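Local coordinates for periplasmic branched-chain amino acid-binding protein (Burkholderia mallei, PDB 3I09) that probably binds branched-chain amino acids or related small ligands in the periplasm for an ABC transporter, and here holds acetoacetic acid, at residues 8-13 with 48-53; 254-259 with 347-352. One frame throughout, in Å; residues are numbered along the deposited sequence.

How the contacts relate
Contact 1 comes first along the chain and closes before contact 2 opens. Their centres lie about 28 Å apart and their nearest atoms about 16 Å, and they belong to separate sheets. Contact 1 (8-13 with 48-53) joins two neighbouring parallel strands, 5-11 and 43-51, of the mixed sheet, where the strands end near the ligand: the Thr11 side chain is about 7 Å from acetoacetic acid. Contact 2 (254-259 with 347-352) joins the loop after strand 248-251 to the segment that leads into strand 351-357; both strands belong to the antiparallel sheet. The Tyr351 side chain is about 13 Å from the ligand. One thus lies beside the pocket, the other farther off in structural packing.

Contact 1. Residues 8-13 with 48-53; sequences GFITDM and VYADHQ
The imidazole of His52 lies flat against the backbone of the neighbouring strand's end: Thr11 C sits 3.5 Å above the ring plane of His52, over its centre, and Asp12 N is offset toward the rim on the same face. Placing CG between the backbone N and the carbonyl carbon (chi1 58°) turns the ring back over that peptide, and His52 CB also meets Ile10 CG2 at 3.7 Å. Thr79 O engages NE2 and Asn54 N engages ND1, which fixes the ring's rotation. Asp51 OD1 accepts from Met13 N at 3.0 Å and, in an Asx turn, from Gln53 N at 2.8 Å; the two donors come from opposite faces of the carboxylate plane, while Asp51 OD2 bonds Ser14 OG. This turn follows strand 43-51, which pairs in parallel with strand 5-11 as a beta-alpha-beta crossover of the type I periplasmic binding protein fold, bonded by Phe9 N to Val48 O (2.9 Å) among others. Helix 22-36, in the connection, packs on the face carrying Phe9 and Tyr49; Ile10 and Ala50 face helix 56-69. In one of its two conformers selenomethionine Met13 crosses Tyr49 at about a right angle, a less certain Met-aromatic contact with Met13 SE 3.8 Å from Tyr49 CD2, oblique to the ring. Thr11 OG1 bonds Asp21 OD2 and Thr79 N, the latter residue lining the acetoacetate pocket.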
# COMPACT_ATOMS: atom_id res chain seq x y z
N GLY A 8 -9.97 13.96 -6.18
CA GLY A 8 -10.09 14.03 -4.73
C GLY A 8 -9.23 12.96 -4.10
O GLY A 8 -9.18 11.84 -4.59
N PHE A 9 -8.54 13.32 -3.02
CA PHE A 9 -7.64 12.44 -2.33
C PHE A 9 -8.08 12.36 -0.88
O PHE A 9 -8.19 13.39 -0.21
CB PHE A 9 -6.22 12.99 -2.42
CG PHE A 9 -5.16 12.17 -1.71
CD1 PHE A 9 -5.06 10.81 -1.90
CD2 PHE A 9 -4.24 12.79 -0.87
CE1 PHE A 9 -4.02 10.05 -1.25
CE2 PHE A 9 -3.24 12.08 -0.23
CZ PHE A 9 -3.11 10.73 -0.44
N ILE A 10 -8.31 11.14 -0.41
CA ILE A 10 -8.74 10.91 0.98
C ILE A 10 -7.83 9.90 1.65
O ILE A 10 -7.67 8.75 1.18
CB ILE A 10 -10.19 10.43 1.09
CG1 ILE A 10 -11.13 11.36 0.34
CG2 ILE A 10 -10.56 10.32 2.60
CD1 ILE A 10 -12.62 10.92 0.38
N THR A 11 -7.18 10.33 2.72
CA THR A 11 -6.19 9.51 3.39
C THR A 11 -6.06 9.93 4.83
O THR A 11 -6.74 10.86 5.29
CB THR A 11 -4.79 9.58 2.67
OG1 THR A 11 -3.99 8.45 3.07
CG2 THR A 11 -4.05 10.90 2.96
N ASP A 12 -5.29 9.18 5.59
CA ASP A 12 -4.99 9.56 6.99
C ASP A 12 -3.92 10.67 6.96
O ASP A 12 -2.77 10.41 6.60
CB ASP A 12 -4.45 8.37 7.77
CG ASP A 12 -3.99 8.73 9.18
OD1 ASP A 12 -4.35 9.81 9.65
OD2 ASP A 12 -3.28 7.90 9.82
N MSE A 13 -4.30 11.88 7.35
CA MSE A 13 -3.33 12.98 7.38
C MSE A 13 -2.88 13.33 8.79
O MSE A 13 -2.05 14.22 8.97
CB MSE A 13 -3.89 14.20 6.67
CG MSE A 13 -3.91 14.02 5.18
SE MSE A 13 -4.82 15.49 4.31
CE MSE A 13 -3.48 16.86 4.53
N VAL A 48 -8.87 18.30 -4.69
CA VAL A 48 -9.44 18.43 -3.37
C VAL A 48 -8.97 17.27 -2.48
O VAL A 48 -8.58 16.22 -2.97
CB VAL A 48 -10.97 18.53 -3.43
CG1 VAL A 48 -11.37 19.84 -4.21
CG2 VAL A 48 -11.61 17.25 -4.06
N TYR A 49 -8.98 17.49 -1.16
CA TYR A 49 -8.49 16.47 -0.25
C TYR A 49 -9.21 16.47 1.08
O TYR A 49 -9.86 17.45 1.42
CB TYR A 49 -6.99 16.63 -0.05
CG TYR A 49 -6.61 17.92 0.61
CD1 TYR A 49 -6.44 19.08 -0.13
CD2 TYR A 49 -6.41 17.98 1.98
CE1 TYR A 49 -6.10 20.28 0.49
CE2 TYR A 49 -6.06 19.18 2.60
CZ TYR A 49 -5.93 20.30 1.85
OH TYR A 49 -5.57 21.48 2.47
N ALA A 50 -9.11 15.37 1.81
CA ALA A 50 -9.70 15.28 3.13
C ALA A 50 -8.91 14.30 3.97
O ALA A 50 -8.34 13.35 3.44
CB ALA A 50 -11.18 14.86 3.03
N ASP A 51 -8.89 14.56 5.27
CA ASP A 51 -8.30 13.63 6.26
C ASP A 51 -9.43 12.75 6.75
O ASP A 51 -10.39 13.26 7.37
CB ASP A 51 -7.77 14.45 7.44
CG ASP A 51 -7.13 13.61 8.53
OD1 ASP A 51 -7.06 12.35 8.42
OD2 ASP A 51 -6.67 14.21 9.53
N HIS A 52 -9.36 11.45 6.49
CA HIS A 52 -10.42 10.55 7.00
C HIS A 52 -10.29 10.18 8.47
O HIS A 52 -11.20 9.56 9.01
CB HIS A 52 -10.63 9.29 6.15
CG HIS A 52 -9.43 8.40 5.96
ND1 HIS A 52 -8.60 7.99 6.98
CD2 HIS A 52 -9.02 7.73 4.86
CE1 HIS A 52 -7.72 7.14 6.51
NE2 HIS A 52 -7.94 6.97 5.22
N GLN A 53 -9.17 10.55 9.07
CA GLN A 53 -8.94 10.30 10.50
C GLN A 53 -9.09 8.81 10.83
O GLN A 53 -9.44 8.45 11.94
CB GLN A 53 -9.92 11.14 11.33
CG GLN A 53 -10.04 12.59 10.86
CD GLN A 53 -10.69 13.49 11.88
OE1 GLN A 53 -10.41 13.41 13.09
NE2 GLN A 53 -11.56 14.38 11.41

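Contact 2. Residues 254-259 with 347-352; sequences YWNRDQ and PWDYYK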
# COMPACT_ATOMS: atom_id res chain seq x y z
N TYR A 254 11.45 1.83 -4.40
CA TYR A 254 12.39 2.42 -3.45
C TYR A 254 13.20 3.47 -4.19
O TYR A 254 13.55 3.31 -5.40
CB TYR A 254 13.28 1.37 -2.73
CG TYR A 254 14.15 0.51 -3.63
CD1 TYR A 254 13.59 -0.46 -4.45
CD2 TYR A 254 15.53 0.68 -3.66
CE1 TYR A 254 14.39 -1.26 -5.27
CE2 TYR A 254 16.33 -0.10 -4.47
CZ TYR A 254 15.75 -1.06 -5.28
OH TYR A 254 16.55 -1.82 -6.10
N TRP A 255 13.44 4.56 -3.47
CA TRP A 255 13.99 5.78 -4.07
C TRP A 255 15.33 5.53 -4.76
O TRP A 255 15.63 6.17 -5.76
CB TRP A 255 14.09 6.89 -3.01
CG TRP A 255 15.14 6.63 -1.97
CD1 TRP A 255 15.00 5.98 -0.76
CD2 TRP A 255 16.48 7.04 -2.06
NE1 TRP A 255 16.21 5.97 -0.10
CE2 TRP A 255 17.14 6.59 -0.89
CE3 TRP A 255 17.22 7.72 -3.05
CZ2 TRP A 255 18.51 6.83 -0.67
CZ3 TRP A 255 18.59 7.92 -2.83
CH2 TRP A 255 19.21 7.50 -1.64
N ASN A 256 16.12 4.62 -4.21
CA ASN A 256 17.49 4.41 -4.71
C ASN A 256 17.61 3.24 -5.70
O ASN A 256 18.70 2.80 -5.99
CB ASN A 256 18.46 4.17 -3.55
CG ASN A 256 19.91 4.50 -3.92
OD1 ASN A 256 20.16 5.31 -4.82
ND2 ASN A 256 20.89 3.89 -3.21
N ARG A 257 16.48 2.75 -6.21
CA ARG A 257 16.48 1.61 -7.15
C ARG A 257 17.27 1.89 -8.40
O ARG A 257 18.10 1.05 -8.80
CB ARG A 257 15.05 1.22 -7.57
CG ARG A 257 14.96 0.03 -8.54
CD ARG A 257 13.50 -0.36 -8.93
NE ARG A 257 12.88 0.74 -9.68
CZ ARG A 257 11.56 0.96 -9.82
NH1 ARG A 257 10.65 0.14 -9.29
NH2 ARG A 257 11.15 2.00 -10.52
N ASP A 258 17.04 3.04 -9.02
CA ASP A 258 17.64 3.34 -10.33
C ASP A 258 17.63 4.83 -10.63
O ASP A 258 17.24 5.62 -9.80
CB ASP A 258 16.93 2.56 -11.48
CG ASP A 258 15.44 2.80 -11.53
OD1 ASP A 258 14.98 3.93 -11.20
OD2 ASP A 258 14.71 1.86 -11.94
N GLN A 259 18.16 5.21 -11.79
CA GLN A 259 18.29 6.62 -12.12
C GLN A 259 16.92 7.32 -12.03
O GLN A 259 16.81 8.40 -11.43
CB GLN A 259 18.86 6.77 -13.52
CG GLN A 259 19.21 8.16 -13.93
CD GLN A 259 19.67 8.22 -15.40
OE1 GLN A 259 19.05 7.61 -16.27
NE2 GLN A 259 20.73 8.94 -15.66
N PRO A 347 22.19 9.12 3.81
CA PRO A 347 20.90 9.11 4.49
C PRO A 347 19.83 8.43 3.65
O PRO A 347 19.77 8.59 2.43
CB PRO A 347 20.60 10.60 4.67
CG PRO A 347 21.97 11.22 4.73
CD PRO A 347 22.77 10.47 3.75
N TRP A 348 18.99 7.67 4.34
CA TRP A 348 17.90 6.89 3.73
C TRP A 348 18.32 5.69 2.91
O TRP A 348 17.46 5.05 2.30
CB TRP A 348 16.89 7.77 2.96
CG TRP A 348 16.29 8.90 3.74
CD1 TRP A 348 16.82 10.15 3.89
CD2 TRP A 348 14.99 8.94 4.34
NE1 TRP A 348 15.96 10.96 4.62
CE2 TRP A 348 14.84 10.23 4.92
CE3 TRP A 348 13.98 8.00 4.52
CZ2 TRP A 348 13.69 10.62 5.60
CZ3 TRP A 348 12.83 8.38 5.21
CH2 TRP A 348 12.70 9.68 5.75
N ASP A 349 19.60 5.35 2.91
CA ASP A 349 20.08 4.15 2.20
C ASP A 349 19.82 2.93 3.09
O ASP A 349 20.66 2.58 3.89
CB ASP A 349 21.56 4.32 1.83
CG ASP A 349 22.19 3.08 1.23
OD1 ASP A 349 21.45 2.22 0.74
OD2 ASP A 349 23.45 2.99 1.19
N TYR A 350 18.66 2.29 2.94
CA TYR A 350 18.24 1.27 3.89
C TYR A 350 18.13 -0.15 3.34
O TYR A 350 18.11 -1.09 4.15
CB TYR A 350 16.87 1.64 4.50
CG TYR A 350 16.78 2.95 5.25
CD1 TYR A 350 17.90 3.55 5.83
CD2 TYR A 350 15.55 3.56 5.50
CE1 TYR A 350 17.79 4.72 6.57
CE2 TYR A 350 15.45 4.75 6.23
CZ TYR A 350 16.55 5.32 6.73
OH TYR A 350 16.47 6.49 7.44
N TYR A 351 18.05 -0.32 2.02
CA TYR A 351 17.65 -1.59 1.41
C TYR A 351 18.72 -2.29 0.60
O TYR A 351 19.45 -1.63 -0.13
CB TYR A 351 16.54 -1.32 0.41
CG TYR A 351 15.33 -0.61 0.92
CD1 TYR A 351 14.38 -1.29 1.67
CD2 TYR A 351 15.08 0.71 0.58
CE1 TYR A 351 13.23 -0.67 2.08
CE2 TYR A 351 13.93 1.35 1.00
CZ TYR A 351 13.02 0.66 1.77
OH TYR A 351 11.88 1.29 2.20
N LYS A 352 18.73 -3.62 0.66
CA LYS A 352 19.45 -4.48 -0.25
C LYS A 352 18.36 -5.24 -0.98
O LYS A 352 17.46 -5.79 -0.34
CB LYS A 352 20.30 -5.46 0.53
CG LYS A 352 21.50 -4.82 1.23
CD LYS A 352 22.36 -5.82 2.03
CE LYS A 352 21.72 -6.24 3.35
NZ LYS A 352 22.74 -6.91 4.22
O HOH W 1 23.88 3.88 -2.15
O HOH W 2 20.00 2.04 -1.30
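The indole of Trp255 meets Trp348 through its edge: the carbonyl carbon and oxygen of Trp348 lie near the ring plane, as does Asp349 N, while one face carries Asn256 CB, 3.6 Å above the plane of the Trp255 ring and over its centre. With Trp255 CG between the backbone N and the carbonyl carbon (chi1 70°), NE1 is carried to Trp348 O, the Trp255 NE1 to Trp348 O bond being 2.9 Å long with an N-H...O angle of 155°. The acceptor is in the indole plane, yet the donor stands 54° out of the carbonyl plane. The Trp348 side chain runs at about a right angle to Trp255, Trp348 CB touching Trp255 NE1 at 3.6 Å before its ring turns away to stack with His237. Tyr254 and Tyr351, both modelled in two conformers, form a less certain oblique pair, Tyr254 CB packing on Tyr351 CE2 at 3.8 Å. Arg257 CB lies over one face of the Tyr254 ring, consistent with the type I turn from Tyr254 to Arg257. One water accepts from Asn256 ND2 and donates to Asp349 OD1; a second link is weak. Met336 of strand 329-338 touches both tyrosines, and Ile233 of helix 233-239 touches Trp255 and Tyr351. As packing away from the pocket, the indole bond and water bridge tie the loop after strand 248-251 to the loop leading into strand 351-357, and the tyrosines reach that strand's first residue. Arg262 NE holds Asn256 OD1; Lys339, in a salt bridge with Asp349, would probably offset its negative charge.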